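Long-range contact in lovastatin nonaketide synthase, polyketide synthase component (Aspergillus terreus, PDB 7CPX), which builds the dihydromonacolin L skeleton of lovastatin from malonyl-CoA as an iterative, homodimeric multidomain polyketide synthase working with the partner protein LovC: residues Thr2330-Ala2335 and Asp2398-Thr2403. The protein carries 2 engineered substitutions. Residues are numbered along the deposited sequence; the frame is centred on the assembly and turned at random.
Sequences TIDIGA and DLELTT
Thr2330, Ile2331 and Asp2332 pair in parallel with Glu2400, Leu2401 and Thr2402, joining the last two strands of the Rossmann-type sheet of the ketoreductase domain; strand 2400-2402 forms one edge of the sheet within this chain. The two short strand axes run at 16° to each other. Leu2401 is gripped through both its backbone N and its backbone O: its N donates to Thr2330 O (2.9 Å) and its O accepts from Asp2332 N (2.9 Å), while weak bonds from Thr2330 N to Leu2399 O and from Thr2403 N to Asp2332 O flank them. On the face covered by helix 2305-2323, the side chains of Thr2330 and Glu2400 run side by side in the same direction. A chi1 of 52° sets Thr2330 OG1 between its own N and carbonyl carbon, 3.2 Å from Glu2400 CG. Asp2332 OD2 lies 4.3 Å from Glu2400 OE1, a like-charge proximity that could raise the pKa of either. Beneath helix 2363-2385, on the other face, Ile2331 CG2 lies 4.3 Å from Leu2401 CB. Ile2333, the last residue of its strand, and Gly2334 just after it belong to the NADP pocket. The Asp2332 carboxylate leans toward strand 2400-2402, its OD1 3.9 Å from Glu2400 CB.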
loop_
_atom_site.group_PDB
_atom_site.type_symbol
_atom_site.label_atom_id
_atom_site.label_comp_id
_atom_site.label_asym_id
_atom_site.label_seq_id
_atom_site.Cartn_x
_atom_site.Cartn_y
_atom_site.Cartn_z
ATOM N N THR A 2330 9.904 38.986 -49.917
ATOM C CA THR A 2330 10.798 37.862 -50.135
ATOM C C THR A 2330 11.212 37.277 -48.796
ATOM O O THR A 2330 11.284 37.982 -47.786
ATOM C CB THR A 2330 12.047 38.267 -50.921
ATOM O OG1 THR A 2330 12.669 39.394 -50.290
ATOM C CG2 THR A 2330 11.685 38.620 -52.346
ATOM N N ILE A 2331 11.484 35.978 -48.802
ATOM C CA ILE A 2331 11.959 35.256 -47.631
ATOM C C ILE A 2331 13.294 34.636 -48.007
ATOM O O ILE A 2331 13.356 33.765 -48.884
ATOM C CB ILE A 2331 10.957 34.192 -47.165
ATOM C CG1 ILE A 2331 10.539 33.285 -48.328
ATOM C CG2 ILE A 2331 9.737 34.856 -46.583
ATOM C CD1 ILE A 2331 9.484 32.268 -47.959
ATOM N N ASP A 2332 14.366 35.090 -47.361
ATOM C CA ASP A 2332 15.702 34.564 -47.632
ATOM C C ASP A 2332 15.896 33.339 -46.748
ATOM O O ASP A 2332 16.435 33.397 -45.641
ATOM C CB ASP A 2332 16.758 35.630 -47.385
ATOM C CG ASP A 2332 16.390 36.963 -48.005
ATOM O OD1 ASP A 2332 15.586 37.701 -47.396
ATOM O OD2 ASP A 2332 16.893 37.268 -49.105
ATOM N N ILE A 2333 15.434 32.208 -47.258
ATOM C CA ILE A 2333 15.372 30.979 -46.479
ATOM C C ILE A 2333 16.758 30.364 -46.373
ATOM O O ILE A 2333 17.573 30.435 -47.300
ATOM C CB ILE A 2333 14.375 29.991 -47.115
ATOM C CG1 ILE A 2333 13.006 30.646 -47.306
ATOM C CG2 ILE A 2333 14.235 28.762 -46.241
ATOM C CD1 ILE A 2333 12.182 29.994 -48.384
ATOM N N GLY A 2334 17.027 29.751 -45.225
ATOM C CA GLY A 2334 18.234 28.973 -45.050
ATOM C C GLY A 2334 18.060 27.573 -45.596
ATOM O O GLY A 2334 17.392 27.377 -46.615
ATOM N N ALA A 2335 18.640 26.587 -44.920
ATOM C CA ALA A 2335 18.544 25.196 -45.342
ATOM C C ALA A 2335 17.291 24.588 -44.723
ATOM O O ALA A 2335 17.213 24.418 -43.501
ATOM C CB ALA A 2335 19.793 24.421 -44.933
ATOM N N ASP A 2398 11.823 45.546 -44.132
ATOM C CA ASP A 2398 10.759 44.681 -43.643
ATOM C C ASP A 2398 10.272 43.712 -44.710
ATOM O O ASP A 2398 9.854 42.599 -44.377
ATOM C CB ASP A 2398 9.588 45.525 -43.137
ATOM C CG ASP A 2398 9.067 46.484 -44.188
ATOM O OD1 ASP A 2398 9.631 46.512 -45.302
ATOM O OD2 ASP A 2398 8.094 47.212 -43.899
ATOM N N LEU A 2399 10.312 44.110 -45.984
ATOM C CA LEU A 2399 9.853 43.221 -47.044
ATOM C C LEU A 2399 10.700 41.959 -47.111
ATOM O O LEU A 2399 10.164 40.849 -47.200
ATOM C CB LEU A 2399 9.885 43.946 -48.388
ATOM C CG LEU A 2399 9.162 45.289 -48.457
ATOM C CD1 LEU A 2399 9.144 45.791 -49.887
ATOM C CD2 LEU A 2399 7.753 45.177 -47.906
ATOM N N GLU A 2400 12.021 42.107 -47.063
ATOM C CA GLU A 2400 12.935 40.971 -47.161
ATOM C C GLU A 2400 13.141 40.407 -45.765
ATOM O O GLU A 2400 13.830 41.003 -44.934
ATOM C CB GLU A 2400 14.259 41.389 -47.789
ATOM C CG GLU A 2400 14.125 42.059 -49.142
ATOM C CD GLU A 2400 15.453 42.165 -49.868
ATOM O OE1 GLU A 2400 16.436 41.550 -49.406
ATOM O OE2 GLU A 2400 15.514 42.862 -50.902
ATOM N N LEU A 2401 12.542 39.250 -45.503
ATOM C CA LEU A 2401 12.723 38.557 -44.233
ATOM C C LEU A 2401 13.966 37.690 -44.349
ATOM O O LEU A 2401 13.924 36.591 -44.908
ATOM C CB LEU A 2401 11.493 37.729 -43.886
ATOM C CG LEU A 2401 10.262 38.517 -43.438
ATOM C CD1 LEU A 2401 9.703 39.360 -44.572
ATOM C CD2 LEU A 2401 9.200 37.580 -42.905
ATOM N N THR A 2402 15.088 38.203 -43.853
ATOM C CA THR A 2402 16.321 37.431 -43.844
ATOM C C THR A 2402 16.209 36.307 -42.825
ATOM O O THR A 2402 15.794 36.528 -41.684
ATOM C CB THR A 2402 17.507 38.334 -43.517
ATOM O OG1 THR A 2402 17.571 39.403 -44.469
ATOM C CG2 THR A 2402 18.809 37.551 -43.558
ATOM N N THR A 2403 16.581 35.099 -43.238
ATOM C CA THR A 2403 16.388 33.928 -42.400
ATOM C C THR A 2403 17.466 32.901 -42.710
ATOM O O THR A 2403 18.072 32.911 -43.784
ATOM C CB THR A 2403 14.994 33.324 -42.612
ATOM O OG1 THR A 2403 14.005 34.357 -42.510
ATOM C CG2 THR A 2403 14.709 32.261 -41.577
#